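Local coordinates for tyrocidine synthase 2 (Brevibacillus parabrevis, PDB 6TA8), which is a synthase with a condensation domain, a two-lobed alpha/beta fold in which each half carries a mixed beta sheet flanked by helices, at residues A[58-64]-A[401-407]; A[143-147]-A[159-163]; A[220-224]-A[351-355]; A[256-262]-A[427-433]. All blocks are in the same frame, centred on the assembly; numbering follows the deposited sequence.

Interaction 1: residues A[58-64]-A[401-407]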
loop_
_atom_site.group_PDB
_atom_site.type_symbol
_atom_site.label_atom_id
_atom_site.label_comp_id
_atom_site.label_asym_id
_atom_site.label_seq_id
_atom_site.Cartn_x
_atom_site.Cartn_y
_atom_site.Cartn_z
ATOM N N ALA A 58 -6.132 -7.144 3.438
ATOM C CA ALA A 58 -6.410 -8.200 4.400
ATOM C C ALA A 58 -5.195 -9.099 4.560
ATOM O O ALA A 58 -4.367 -9.224 3.653
ATOM C CB ALA A 58 -7.628 -9.032 3.976
ATOM N N VAL A 59 -5.097 -9.721 5.737
ATOM C CA VAL A 59 -4.074 -10.713 6.031
ATOM C C VAL A 59 -4.748 -11.922 6.666
ATOM O O VAL A 59 -5.767 -11.801 7.354
ATOM C CB VAL A 59 -2.961 -10.159 6.954
ATOM C CG1 VAL A 59 -2.279 -8.955 6.317
ATOM C CG2 VAL A 59 -3.516 -9.798 8.328
ATOM N N MET A 60 -4.178 -13.098 6.421
ATOM C CA MET A 60 -4.676 -14.353 6.971
ATOM C C MET A 60 -3.615 -14.925 7.898
ATOM O O MET A 60 -2.514 -15.264 7.449
ATOM C CB MET A 60 -5.021 -15.345 5.856
ATOM C CG MET A 60 -5.548 -16.686 6.344
ATOM S SD MET A 60 -7.288 -16.643 6.818
ATOM C CE MET A 60 -8.073 -16.461 5.220
ATOM N N LEU A 61 -3.937 -15.016 9.183
ATOM C CA LEU A 61 -3.014 -15.521 10.188
ATOM C C LEU A 61 -3.328 -16.977 10.515
ATOM O O LEU A 61 -4.386 -17.509 10.174
ATOM C CB LEU A 61 -3.076 -14.661 11.453
ATOM C CG LEU A 61 -2.932 -13.154 11.232
ATOM C CD1 LEU A 61 -3.061 -12.401 12.546
ATOM C CD2 LEU A 61 -1.608 -12.836 10.554
ATOM N N PHE A 62 -2.382 -17.623 11.195
ATOM C CA PHE A 62 -2.495 -19.033 11.532
ATOM C C PHE A 62 -1.874 -19.279 12.899
ATOM O O PHE A 62 -0.929 -18.595 13.302
ATOM C CB PHE A 62 -1.818 -19.915 10.470
ATOM C CG PHE A 62 -1.773 -21.376 10.825
ATOM C CD1 PHE A 62 -2.941 -22.091 11.033
ATOM C CD2 PHE A 62 -0.561 -22.034 10.943
ATOM C CE1 PHE A 62 -2.899 -23.434 11.359
ATOM C CE2 PHE A 62 -0.512 -23.376 11.267
ATOM C CZ PHE A 62 -1.682 -24.076 11.475
ATOM N N ARG A 63 -2.425 -20.256 13.613
ATOM C CA ARG A 63 -1.879 -20.685 14.897
ATOM C C ARG A 63 -2.149 -22.174 15.043
ATOM O O ARG A 63 -3.312 -22.591 15.061
ATOM C CB ARG A 63 -2.498 -19.900 16.055
ATOM C CG ARG A 63 -1.687 -19.947 17.339
ATOM C CD ARG A 63 -2.331 -19.115 18.436
ATOM N NE ARG A 63 -1.750 -19.392 19.746
ATOM C CZ ARG A 63 -0.803 -18.655 20.316
ATOM N NH1 ARG A 63 -0.323 -17.590 19.689
ATOM N NH2 ARG A 63 -0.335 -18.983 21.513
ATOM N N GLU A 64 -1.079 -22.968 15.141
ATOM C CA GLU A 64 -1.227 -24.420 15.142
ATOM C C GLU A 64 -2.043 -24.900 16.337
ATOM O O GLU A 64 -2.896 -25.785 16.199
ATOM C CB GLU A 64 0.148 -25.092 15.121
ATOM C CG GLU A 64 1.153 -24.505 16.100
ATOM C CD GLU A 64 1.961 -23.369 15.501
ATOM O OE1 GLU A 64 3.067 -23.631 14.982
ATOM O OE2 GLU A 64 1.488 -22.214 15.549
ATOM N N THR A 401 1.815 -17.026 13.136
ATOM C CA THR A 401 2.406 -17.274 11.830
ATOM C C THR A 401 1.379 -16.943 10.757
ATOM O O THR A 401 0.170 -16.937 11.005
ATOM C CB THR A 401 2.887 -18.725 11.677
ATOM O OG1 THR A 401 3.181 -18.991 10.300
ATOM C CG2 THR A 401 1.824 -19.697 12.159
ATOM N N PHE A 402 1.875 -16.658 9.558
ATOM C CA PHE A 402 1.021 -16.304 8.435
ATOM C C PHE A 402 0.544 -17.569 7.734
ATOM O O PHE A 402 1.350 -18.444 7.399
ATOM C CB PHE A 402 1.765 -15.393 7.458
ATOM C CG PHE A 402 2.079 -14.035 8.019
ATOM C CD1 PHE A 402 3.216 -13.832 8.785
ATOM C CD2 PHE A 402 1.235 -12.961 7.787
ATOM C CE1 PHE A 402 3.507 -12.584 9.306
ATOM C CE2 PHE A 402 1.520 -11.710 8.304
ATOM C CZ PHE A 402 2.657 -11.523 9.065
ATOM N N SER A 403 -0.765 -17.660 7.519
ATOM C CA SER A 403 -1.345 -18.856 6.932
ATOM C C SER A 403 -1.040 -18.923 5.436
ATOM O O SER A 403 -0.983 -17.896 4.757
ATOM C CB SER A 403 -2.855 -18.880 7.153
ATOM O OG SER A 403 -3.469 -19.898 6.382
ATOM N N PRO A 404 -0.838 -20.131 4.901
ATOM C CA PRO A 404 -0.595 -20.269 3.456
ATOM C C PRO A 404 -1.813 -19.967 2.598
ATOM O O PRO A 404 -1.672 -19.870 1.371
ATOM C CB PRO A 404 -0.171 -21.738 3.306
ATOM C CG PRO A 404 0.150 -22.210 4.699
ATOM C CD PRO A 404 -0.725 -21.417 5.607
ATOM N N LEU A 405 -2.991 -19.812 3.194
ATOM C CA LEU A 405 -4.206 -19.573 2.432
ATOM C C LEU A 405 -4.275 -18.126 1.956
ATOM O O LEU A 405 -3.622 -17.229 2.496
ATOM C CB LEU A 405 -5.440 -19.900 3.272
ATOM C CG LEU A 405 -5.475 -21.286 3.914
ATOM C CD1 LEU A 405 -6.797 -21.501 4.630
ATOM C CD2 LEU A 405 -5.244 -22.365 2.868
ATOM N N GLY A 406 -5.088 -17.908 0.923
ATOM C CA GLY A 406 -5.305 -16.574 0.413
ATOM C C GLY A 406 -6.310 -15.796 1.240
ATOM O O GLY A 406 -6.992 -16.327 2.115
ATOM N N THR A 407 -6.394 -14.502 0.946
ATOM C CA THR A 407 -7.299 -13.603 1.646
ATOM C C THR A 407 -8.630 -13.415 0.931
ATOM O O THR A 407 -9.529 -12.776 1.490
ATOM C CB THR A 407 -6.641 -12.230 1.835
ATOM O OG1 THR A 407 -6.542 -11.570 0.567
ATOM C CG2 THR A 407 -5.249 -12.385 2.427
#
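Phe62 and Thr401 face each other as an antiparallel hydrogen-bonded pair, with Leu61 and Phe402 as the adjoining non-hydrogen-bonded pair, which lays the short strand 401-402 along the edge of strand 56-63. Thr401 N gives to Phe62 O at 3.2 Å, and Phe62 N gives back to Thr401 O. Just past the strand, Ser403 N still reaches Met60 O at 3.0 Å. Methyl CG2 of Thr401 runs alongside the Phe62 ring, 3.6 Å from its CD2. Leu61 and Phe402 also lie side by side, Leu61 CD2 meeting Phe402 CD2 at 4.0 Å, and Phe176 of helix 169-187 packs edge-to-face with Phe402. Ser403 CB is wedged between the CB of Phe62 and the CG of Met60, the latter 3.6 Å away. Met60 leaves its backbone with CG anti to N (chi1 180°), then folds at its next two torsions until CE lies 3.3 Å from Gly406 O. Beyond it, methyl CG2 of Thr407 rests on the carbonyl of Ala58. Ser403 OG accepts from Leu405 N at 3.2 Å, an ST turn, and is also hydrogen-bonded to His157 ND1. Backbone bonds therefore tie 401-403 to strand 56-63, while 405-407 lies against that strand through van der Waals contacts, chiefly methyl groups against carbonyl oxygens; the ST turn at 403-405, whose serine hydroxyl has a second partner in His157, leads the chain from one part to the other.

Interaction 2: residues A[143-147]-A[159-163]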
loop_
_atom_site.group_PDB
_atom_site.type_symbol
_atom_site.label_atom_id
_atom_site.label_comp_id
_atom_site.label_asym_id
_atom_site.label_seq_id
_atom_site.Cartn_x
_atom_site.Cartn_y
_atom_site.Cartn_z
ATOM N N PRO A 143 -18.972 -1.510 10.882
ATOM C CA PRO A 143 -17.560 -1.176 11.085
ATOM C C PRO A 143 -16.686 -1.558 9.891
ATOM O O PRO A 143 -17.077 -2.405 9.089
ATOM C CB PRO A 143 -17.189 -2.001 12.316
ATOM C CG PRO A 143 -18.057 -3.208 12.212
ATOM C CD PRO A 143 -19.351 -2.750 11.583
ATOM N N LEU A 144 -15.515 -0.937 9.781
ATOM C CA LEU A 144 -14.604 -1.193 8.674
ATOM C C LEU A 144 -13.668 -2.366 8.928
ATOM O O LEU A 144 -12.888 -2.720 8.037
ATOM C CB LEU A 144 -13.782 0.061 8.367
ATOM C CG LEU A 144 -14.574 1.307 7.966
ATOM C CD1 LEU A 144 -13.632 2.438 7.582
ATOM C CD2 LEU A 144 -15.529 0.989 6.828
ATOM N N VAL A 145 -13.728 -2.982 10.106
ATOM C CA VAL A 145 -12.852 -4.091 10.470
ATOM C C VAL A 145 -13.690 -5.361 10.546
ATOM O O VAL A 145 -14.664 -5.426 11.308
ATOM C CB VAL A 145 -12.130 -3.829 11.800
ATOM C CG1 VAL A 145 -11.176 -4.969 12.119
ATOM C CG2 VAL A 145 -11.388 -2.502 11.746
ATOM N N HIS A 146 -13.310 -6.369 9.763
ATOM C CA HIS A 146 -13.960 -7.675 9.768
ATOM C C HIS A 146 -12.943 -8.722 10.197
ATOM O O HIS A 146 -11.882 -8.851 9.576
ATOM C CB HIS A 146 -14.530 -8.017 8.389
ATOM C CG HIS A 146 -15.828 -7.337 8.084
ATOM N ND1 HIS A 146 -16.123 -6.063 8.519
ATOM C CD2 HIS A 146 -16.909 -7.753 7.381
ATOM C CE1 HIS A 146 -17.330 -5.725 8.102
ATOM N NE2 HIS A 146 -17.828 -6.732 7.408
ATOM N N VAL A 147 -13.264 -9.466 11.251
ATOM C CA VAL A 147 -12.397 -10.516 11.775
ATOM C C VAL A 147 -13.117 -11.848 11.627
ATOM O O VAL A 147 -14.268 -11.988 12.058
ATOM C CB VAL A 147 -12.016 -10.259 13.245
ATOM C CG1 VAL A 147 -10.983 -11.272 13.710
ATOM C CG2 VAL A 147 -11.491 -8.841 13.416
ATOM N N LEU A 159 -8.706 -14.463 9.686
ATOM C CA LEU A 159 -8.738 -13.476 8.615
ATOM C C LEU A 159 -9.074 -12.110 9.197
ATOM O O LEU A 159 -10.004 -11.985 10.002
ATOM C CB LEU A 159 -9.765 -13.864 7.550
ATOM C CG LEU A 159 -10.051 -12.833 6.456
ATOM C CD1 LEU A 159 -8.812 -12.585 5.609
ATOM C CD2 LEU A 159 -11.214 -13.285 5.589
ATOM N N VAL A 160 -8.315 -11.093 8.796
ATOM C CA VAL A 160 -8.509 -9.720 9.257
ATOM C C VAL A 160 -8.569 -8.840 8.015
ATOM O O VAL A 160 -7.533 -8.525 7.419
ATOM C CB VAL A 160 -7.402 -9.258 10.209
ATOM C CG1 VAL A 160 -7.649 -7.823 10.647
ATOM C CG2 VAL A 160 -7.311 -10.182 11.416
ATOM N N ALA A 161 -9.774 -8.439 7.622
ATOM C CA ALA A 161 -9.990 -7.609 6.444
ATOM C C ALA A 161 -10.439 -6.220 6.874
ATOM O O ALA A 161 -11.395 -6.083 7.645
ATOM C CB ALA A 161 -11.028 -8.237 5.512
ATOM N N ILE A 162 -9.746 -5.197 6.380
ATOM C CA ILE A 162 -10.033 -3.808 6.714
ATOM C C ILE A 162 -10.080 -2.999 5.426
ATOM O O ILE A 162 -9.230 -3.172 4.545
ATOM C CB ILE A 162 -8.983 -3.219 7.680
ATOM C CG1 ILE A 162 -8.782 -4.137 8.887
ATOM C CG2 ILE A 162 -9.396 -1.831 8.137
ATOM C CD1 ILE A 162 -7.726 -3.649 9.845
ATOM N N HIS A 163 -11.072 -2.118 5.320
ATOM C CA HIS A 163 -11.172 -1.239 4.163
ATOM C C HIS A 163 -9.922 -0.373 4.049
ATOM O O HIS A 163 -9.395 0.121 5.048
ATOM C CB HIS A 163 -12.417 -0.359 4.272
ATOM C CG HIS A 163 -12.857 0.229 2.968
ATOM N ND1 HIS A 163 -12.340 1.405 2.468
ATOM C CD2 HIS A 163 -13.768 -0.198 2.060
ATOM C CE1 HIS A 163 -12.912 1.676 1.308
ATOM N NE2 HIS A 163 -13.783 0.721 1.038
#
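His146 and Ala161 exchange a reciprocal pair of backbone bonds: His146 N to Ala161 O and Ala161 N to His146 O, both 2.9 Å, with angles at hydrogen of 166° and 162°. Toward one end this regular antiparallel pairing slackens, since His163 N meets Leu144 O only weakly at 3.3 Å; the same oxygen is also approached by the CA-H of Ile162. At the other end the CA-H of Val147 points at Leu159 O, 3.3 Å from CA. On one face Val145 and Ile162 stand side by side, CG1 to CG1 4.1 Å. Ile162 sets its CG1 anti to the carbonyl carbon (chi1 -51°), which lays that branch beside both methyls of Val145. Val147 and Val160 continue the same face more loosely. Further out, Trp172 of helix 169-187 covers Val160 and Ile162, while helix 122-134 lies on the face of His146 and Ala161. The His146 ring is tied through NE2 to Ser136 O. His163, the first residue of the HHxxxDG signature of condensation domains, is hydrogen-bonded through NE2 to Arg52 O and through ND1 to Leu165 N. This buried antiparallel strand pair, held by backbone bonds and with aliphatic side chains on the Val145-Ile162 face, thus ends in a histidine ring whose two nitrogens are both hydrogen-bonded, which probably limits its rotation.

Interaction 3: residues A[220-224]-A[351-355]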
loop_
_atom_site.group_PDB
_atom_site.type_symbol
_atom_site.label_atom_id
_atom_site.label_comp_id
_atom_site.label_asym_id
_atom_site.label_seq_id
_atom_site.Cartn_x
_atom_site.Cartn_y
_atom_site.Cartn_z
ATOM N N GLU A 220 8.300 24.079 -3.616
ATOM C CA GLU A 220 8.405 22.892 -4.452
ATOM C C GLU A 220 7.821 23.084 -5.845
ATOM O O GLU A 220 8.084 22.257 -6.724
ATOM C CB GLU A 220 7.692 21.708 -3.789
ATOM C CG GLU A 220 8.358 21.168 -2.539
ATOM C CD GLU A 220 7.646 19.939 -2.002
ATOM O OE1 GLU A 220 7.372 19.888 -0.784
ATOM O OE2 GLU A 220 7.352 19.029 -2.804
ATOM N N VAL A 221 7.038 24.144 -6.063
ATOM C CA VAL A 221 6.299 24.291 -7.314
ATOM C C VAL A 221 7.249 24.355 -8.503
ATOM O O VAL A 221 6.964 23.805 -9.573
ATOM C CB VAL A 221 5.383 25.528 -7.252
ATOM C CG1 VAL A 221 4.559 25.646 -8.524
ATOM C CG2 VAL A 221 4.480 25.457 -6.031
ATOM N N ALA A 222 8.396 25.021 -8.334
ATOM C CA ALA A 222 9.351 25.130 -9.433
ATOM C C ALA A 222 9.883 23.767 -9.856
ATOM O O ALA A 222 10.149 23.547 -11.043
ATOM C CB ALA A 222 10.504 26.051 -9.037
ATOM N N TYR A 223 10.041 22.841 -8.909
ATOM C CA TYR A 223 10.537 21.513 -9.253
ATOM C C TYR A 223 9.485 20.709 -10.007
ATOM O O TYR A 223 9.762 20.148 -11.073
ATOM C CB TYR A 223 10.977 20.767 -7.993
ATOM C CG TYR A 223 11.215 19.295 -8.231
ATOM C CD1 TYR A 223 12.374 18.853 -8.853
ATOM C CD2 TYR A 223 10.276 18.346 -7.843
ATOM C CE1 TYR A 223 12.595 17.510 -9.078
ATOM C CE2 TYR A 223 10.489 16.999 -8.066
ATOM C CZ TYR A 223 11.652 16.588 -8.683
ATOM O OH TYR A 223 11.873 15.250 -8.909
ATOM N N TRP A 224 8.268 20.635 -9.461
ATOM C CA TRP A 224 7.212 19.866 -10.112
ATOM C C TRP A 224 6.814 20.475 -11.449
ATOM O O TRP A 224 6.437 19.745 -12.373
ATOM C CB TRP A 224 5.994 19.757 -9.194
ATOM C CG TRP A 224 6.276 19.084 -7.884
ATOM C CD1 TRP A 224 6.259 19.661 -6.648
ATOM C CD2 TRP A 224 6.613 17.706 -7.679
ATOM N NE1 TRP A 224 6.564 18.729 -5.686
ATOM C CE2 TRP A 224 6.786 17.521 -6.293
ATOM C CE3 TRP A 224 6.786 16.611 -8.531
ATOM C CZ2 TRP A 224 7.123 16.287 -5.740
ATOM C CZ3 TRP A 224 7.120 15.386 -7.980
ATOM C CH2 TRP A 224 7.285 15.235 -6.598
ATOM N N ARG A 351 16.898 11.708 -5.194
ATOM C CA ARG A 351 17.337 12.681 -4.199
ATOM C C ARG A 351 16.877 14.089 -4.552
ATOM O O ARG A 351 16.652 14.910 -3.657
ATOM C CB ARG A 351 18.858 12.640 -4.054
ATOM C CG ARG A 351 19.409 11.300 -3.592
ATOM C CD ARG A 351 19.040 11.010 -2.148
ATOM N NE ARG A 351 19.647 9.770 -1.674
ATOM C CZ ARG A 351 18.987 8.627 -1.516
ATOM N NH1 ARG A 351 17.692 8.563 -1.792
ATOM N NH2 ARG A 351 19.623 7.548 -1.081
ATOM N N ARG A 352 16.731 14.382 -5.847
ATOM C CA ARG A 352 16.194 15.669 -6.274
ATOM C C ARG A 352 14.742 15.856 -5.849
ATOM O O ARG A 352 14.278 16.997 -5.759
ATOM C CB ARG A 352 16.323 15.802 -7.794
ATOM C CG ARG A 352 16.123 17.211 -8.329
ATOM C CD ARG A 352 16.044 17.226 -9.850
ATOM N NE ARG A 352 17.315 16.876 -10.477
ATOM C CZ ARG A 352 17.513 15.787 -11.215
ATOM N NH1 ARG A 352 16.521 14.932 -11.426
ATOM N NH2 ARG A 352 18.706 15.554 -11.745
ATOM N N ILE A 353 14.024 14.772 -5.581
ATOM C CA ILE A 353 12.618 14.875 -5.171
ATOM C C ILE A 353 12.551 15.364 -3.729
ATOM O O ILE A 353 13.253 14.816 -2.860
ATOM C CB ILE A 353 11.916 13.524 -5.328
ATOM C CG1 ILE A 353 12.174 12.952 -6.723
ATOM C CG2 ILE A 353 10.422 13.661 -5.067
ATOM C CD1 ILE A 353 11.363 11.713 -7.043
ATOM N N PRO A 354 11.738 16.379 -3.421
ATOM C CA PRO A 354 11.674 16.880 -2.041
ATOM C C PRO A 354 10.699 16.114 -1.158
ATOM O O PRO A 354 9.532 15.923 -1.518
ATOM C CB PRO A 354 11.231 18.335 -2.229
ATOM C CG PRO A 354 10.399 18.303 -3.469
ATOM C CD PRO A 354 10.977 17.226 -4.357
ATOM N N LYS A 355 11.182 15.667 0.005
ATOM C CA LYS A 355 10.343 15.066 1.045
ATOM C C LYS A 355 9.563 13.858 0.529
ATOM O O LYS A 355 8.400 13.651 0.885
ATOM C CB LYS A 355 9.395 16.103 1.652
ATOM C CG LYS A 355 10.048 17.002 2.688
ATOM C CD LYS A 355 9.011 17.801 3.456
ATOM C CE LYS A 355 9.628 18.472 4.668
ATOM N NZ LYS A 355 8.613 19.204 5.473
#
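Pro354 is the bump of this contact, pushed into a hollow walled by Glu220, Tyr223 and Trp224. Its CD leans on the tyrosine ring, 3.7 Å from Tyr223 CD2, and its CG abuts the carboxylate at Glu220 OE2, 3.2 Å away. That wall is stiffened from within: Trp224 NE1 gives a hydrogen bond of 3.0 Å to Glu220 OE2, which lies close to the indole plane and is met on its anti side. Tyr223 in turn places its CD2 over the centre of the Trp224 ring, 3.7 Å above the plane. With CG anti to the backbone N (chi1 167°), Tyr223 projects from the helix toward 351-355 and is itself a knob, its OH pressing on Ile353 CG1 at 3.2 Å. The carbonyl oxygen of Arg352 sits above one tyrosine face, toward the rim, while the aliphatic part of Arg352 crosses at about a right angle, its CD 3.5 Å from Tyr223 CE1. Ile353 spreads its branches: CG1 packs against the tyrosine oxygen, and CG2 touches Trp224 CH2 at 3.8 Å. No hydrogen bond joins the two segments, so the fit depends on shape. Tyr360 meets Trp224 edge-to-face, and Ile353 also rests on Tyr327 and Val329. This is a helix-to-loop junction in the condensation domain: the N-terminal part of helix 221-229, with Glu220, docks on the connection between helices 339-351 and 359-365, beside strand 325-332.

Interaction 4: residues A[256-262]-A[427-433]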
loop_
_atom_site.group_PDB
_atom_site.type_symbol
_atom_site.label_atom_id
_atom_site.label_comp_id
_atom_site.label_asym_id
_atom_site.label_seq_id
_atom_site.Cartn_x
_atom_site.Cartn_y
_atom_site.Cartn_z
ATOM N N ALA A 256 10.259 -14.683 -8.005
ATOM C CA ALA A 256 10.970 -14.520 -6.748
ATOM C C ALA A 256 12.449 -14.816 -6.945
ATOM O O ALA A 256 12.847 -15.522 -7.875
ATOM C CB ALA A 256 10.395 -15.429 -5.653
ATOM N N LEU A 257 13.261 -14.262 -6.052
ATOM C CA LEU A 257 14.695 -14.502 -6.033
ATOM C C LEU A 257 15.048 -15.463 -4.905
ATOM O O LEU A 257 14.356 -15.533 -3.886
ATOM C CB LEU A 257 15.469 -13.193 -5.861
ATOM C CG LEU A 257 15.278 -12.117 -6.933
ATOM C CD1 LEU A 257 16.219 -10.949 -6.687
ATOM C CD2 LEU A 257 15.490 -12.695 -8.322
ATOM N N THR A 258 16.132 -16.209 -5.099
ATOM C CA THR A 258 16.603 -17.120 -4.070
ATOM C C THR A 258 17.109 -16.337 -2.859
ATOM O O THR A 258 17.478 -15.162 -2.954
ATOM C CB THR A 258 17.711 -18.023 -4.615
ATOM O OG1 THR A 258 18.848 -17.226 -4.971
ATOM C CG2 THR A 258 17.229 -18.778 -5.844
ATOM N N VAL A 259 17.125 -17.004 -1.707
ATOM C CA VAL A 259 17.523 -16.353 -0.458
ATOM C C VAL A 259 19.016 -16.020 -0.418
ATOM O O VAL A 259 19.400 -15.129 0.351
ATOM C CB VAL A 259 17.103 -17.191 0.768
ATOM C CG1 VAL A 259 15.696 -17.735 0.589
ATOM C CG2 VAL A 259 18.081 -18.316 1.060
ATOM N N PRO A 260 19.903 -16.668 -1.193
ATOM C CA PRO A 260 21.256 -16.103 -1.311
ATOM C C PRO A 260 21.306 -14.863 -2.183
ATOM O O PRO A 260 22.117 -13.967 -1.920
ATOM C CB PRO A 260 22.076 -17.254 -1.916
ATOM C CG PRO A 260 21.285 -18.475 -1.636
ATOM C CD PRO A 260 19.870 -18.029 -1.760
ATOM N N GLN A 261 20.465 -14.784 -3.219
ATOM C CA GLN A 261 20.434 -13.590 -4.056
ATOM C C GLN A 261 19.833 -12.401 -3.317
ATOM O O GLN A 261 20.221 -11.255 -3.572
ATOM C CB GLN A 261 19.645 -13.862 -5.337
ATOM C CG GLN A 261 20.364 -14.737 -6.349
ATOM C CD GLN A 261 19.428 -15.280 -7.412
ATOM O OE1 GLN A 261 18.209 -15.282 -7.238
ATOM N NE2 GLN A 261 19.994 -15.742 -8.521
ATOM N N THR A 262 18.894 -12.651 -2.403
ATOM C CA THR A 262 18.237 -11.560 -1.691
ATOM C C THR A 262 19.143 -10.953 -0.627
ATOM O O THR A 262 19.225 -9.725 -0.509
ATOM C CB THR A 262 16.934 -12.052 -1.059
ATOM O OG1 THR A 262 16.169 -12.771 -2.033
ATOM C CG2 THR A 262 16.115 -10.878 -0.549
ATOM N N ILE A 427 9.610 -8.510 0.487
ATOM C CA ILE A 427 10.563 -9.540 0.882
ATOM C C ILE A 427 9.895 -10.409 1.936
ATOM O O ILE A 427 9.546 -9.927 3.021
ATOM C CB ILE A 427 11.870 -8.934 1.412
ATOM C CG1 ILE A 427 12.588 -8.160 0.305
ATOM C CG2 ILE A 427 12.771 -10.022 1.976
ATOM C CD1 ILE A 427 13.948 -7.643 0.708
ATOM N N GLU A 428 9.711 -11.688 1.617
ATOM C CA GLU A 428 9.066 -12.636 2.514
ATOM C C GLU A 428 9.882 -13.918 2.556
ATOM O O GLU A 428 10.255 -14.452 1.505
ATOM C CB GLU A 428 7.630 -12.931 2.067
ATOM C CG GLU A 428 6.949 -14.032 2.861
ATOM C CD GLU A 428 5.449 -13.842 2.953
ATOM O OE1 GLU A 428 4.992 -12.683 2.881
ATOM O OE2 GLU A 428 4.729 -14.852 3.096
ATOM N N ASP A 429 10.154 -14.404 3.769
ATOM C CA ASP A 429 10.956 -15.612 3.979
ATOM C C ASP A 429 12.321 -15.494 3.304
ATOM O O ASP A 429 12.823 -16.447 2.706
ATOM C CB ASP A 429 10.213 -16.863 3.496
ATOM C CG ASP A 429 8.928 -17.110 4.261
ATOM O OD1 ASP A 429 7.841 -16.986 3.657
ATOM O OD2 ASP A 429 9.003 -17.427 5.466
ATOM N N GLY A 430 12.922 -14.309 3.398
ATOM C CA GLY A 430 14.224 -14.081 2.805
ATOM C C GLY A 430 14.246 -14.092 1.295
ATOM O O GLY A 430 15.316 -14.261 0.703
ATOM N N GLU A 431 13.094 -13.916 0.650
ATOM C CA GLU A 431 12.991 -13.923 -0.804
ATOM C C GLU A 431 12.333 -12.633 -1.266
ATOM O O GLU A 431 11.180 -12.359 -0.915
ATOM C CB GLU A 431 12.193 -15.131 -1.301
ATOM C CG GLU A 431 12.924 -16.452 -1.161
ATOM C CD GLU A 431 12.026 -17.655 -1.373
ATOM O OE1 GLU A 431 10.960 -17.500 -2.004
ATOM O OE2 GLU A 431 12.389 -18.755 -0.904
ATOM N N LEU A 432 13.064 -11.845 -2.051
ATOM C CA LEU A 432 12.483 -10.676 -2.702
ATOM C C LEU A 432 11.565 -11.149 -3.819
ATOM O O LEU A 432 12.025 -11.750 -4.795
ATOM C CB LEU A 432 13.583 -9.768 -3.245
ATOM C CG LEU A 432 13.152 -8.677 -4.222
ATOM C CD1 LEU A 432 12.505 -7.515 -3.485
ATOM C CD2 LEU A 432 14.338 -8.198 -5.044
ATOM N N ARG A 433 10.267 -10.896 -3.679
ATOM C CA ARG A 433 9.263 -11.409 -4.602
ATOM C C ARG A 433 8.542 -10.243 -5.261
ATOM O O ARG A 433 7.898 -9.440 -4.577
ATOM C CB ARG A 433 8.274 -12.323 -3.875
ATOM C CG ARG A 433 8.954 -13.397 -3.038
ATOM C CD ARG A 433 7.995 -14.497 -2.621
ATOM N NE ARG A 433 7.225 -14.130 -1.438
ATOM C CZ ARG A 433 5.912 -13.928 -1.435
ATOM N NH1 ARG A 433 5.295 -13.597 -0.309
ATOM N NH2 ARG A 433 5.215 -14.058 -2.557
#
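Thr262 and Leu432 meet at the tight heart of this contact, where Leu432 N gives a hydrogen bond to Thr262 OG1 at 3.2 Å, nearly straight at 166°. The hydroxyl in turn donates a hydrogen bond to Thr258 O, 2.9 Å away and from above the carbonyl plane. A first torsion of -49° sets OG1 beside its own backbone N and leaves CG2 to lie against Leu432 CB at 3.9 Å. Nearby, Leu257 N is hydrogen-bonded to Leu432 O at 3.1 Å, and the two leucines run side by side, Leu257 CD1 to Leu432 CD2 3.7 Å. Close to the surface the grip depends more on carbon. The Val259 side chain crosses that of Glu431 at a slant, CG1 3.5 Å from Glu431 CG, while the CA-H of Val259 points at Gly430 O. Ala256 CB packs on the aliphatic part of Arg433, CG at 3.6 Å, and the guanidinium goes on to a salt bridge with Glu428. Thr258, Val259 and Asp429 are exposed; Thr258 pairs with Gln261 in a capping box that starts the helix, its Gln261 N bond being weak. Glu428 to Glu431 makes the type I' turn of a hairpin. Strand 250-256 thus ends beside strand 431-439 at the edge of the six-stranded sheet and runs into helix 259-267, whose Leu265 and Leu266 meet Leu432 and Ile427, while the backbone of Ile427 pairs with strand 383-390.

Interactions 1 and 2 belong to one five-stranded sheet and touch directly, strand 56-63 lying between 401-402 and 155-163, with Val59 O and Val160 N 3.0 Å apart. Both use backbone bonds, but interaction 2 is a fully buried hairpin, whereas interaction 1, at the sheet edge, adds a loop packed through side chains. Interaction 4 lies in the other, six-stranded sheet, about 5 Å from interaction 1 at nearest atoms, and mixes a buried threonine-leucine network with charged groups near the surface. Interaction 3, about 40 Å from interaction 1 between centres, is partly buried helix-loop packing without a hydrogen bond between its segments.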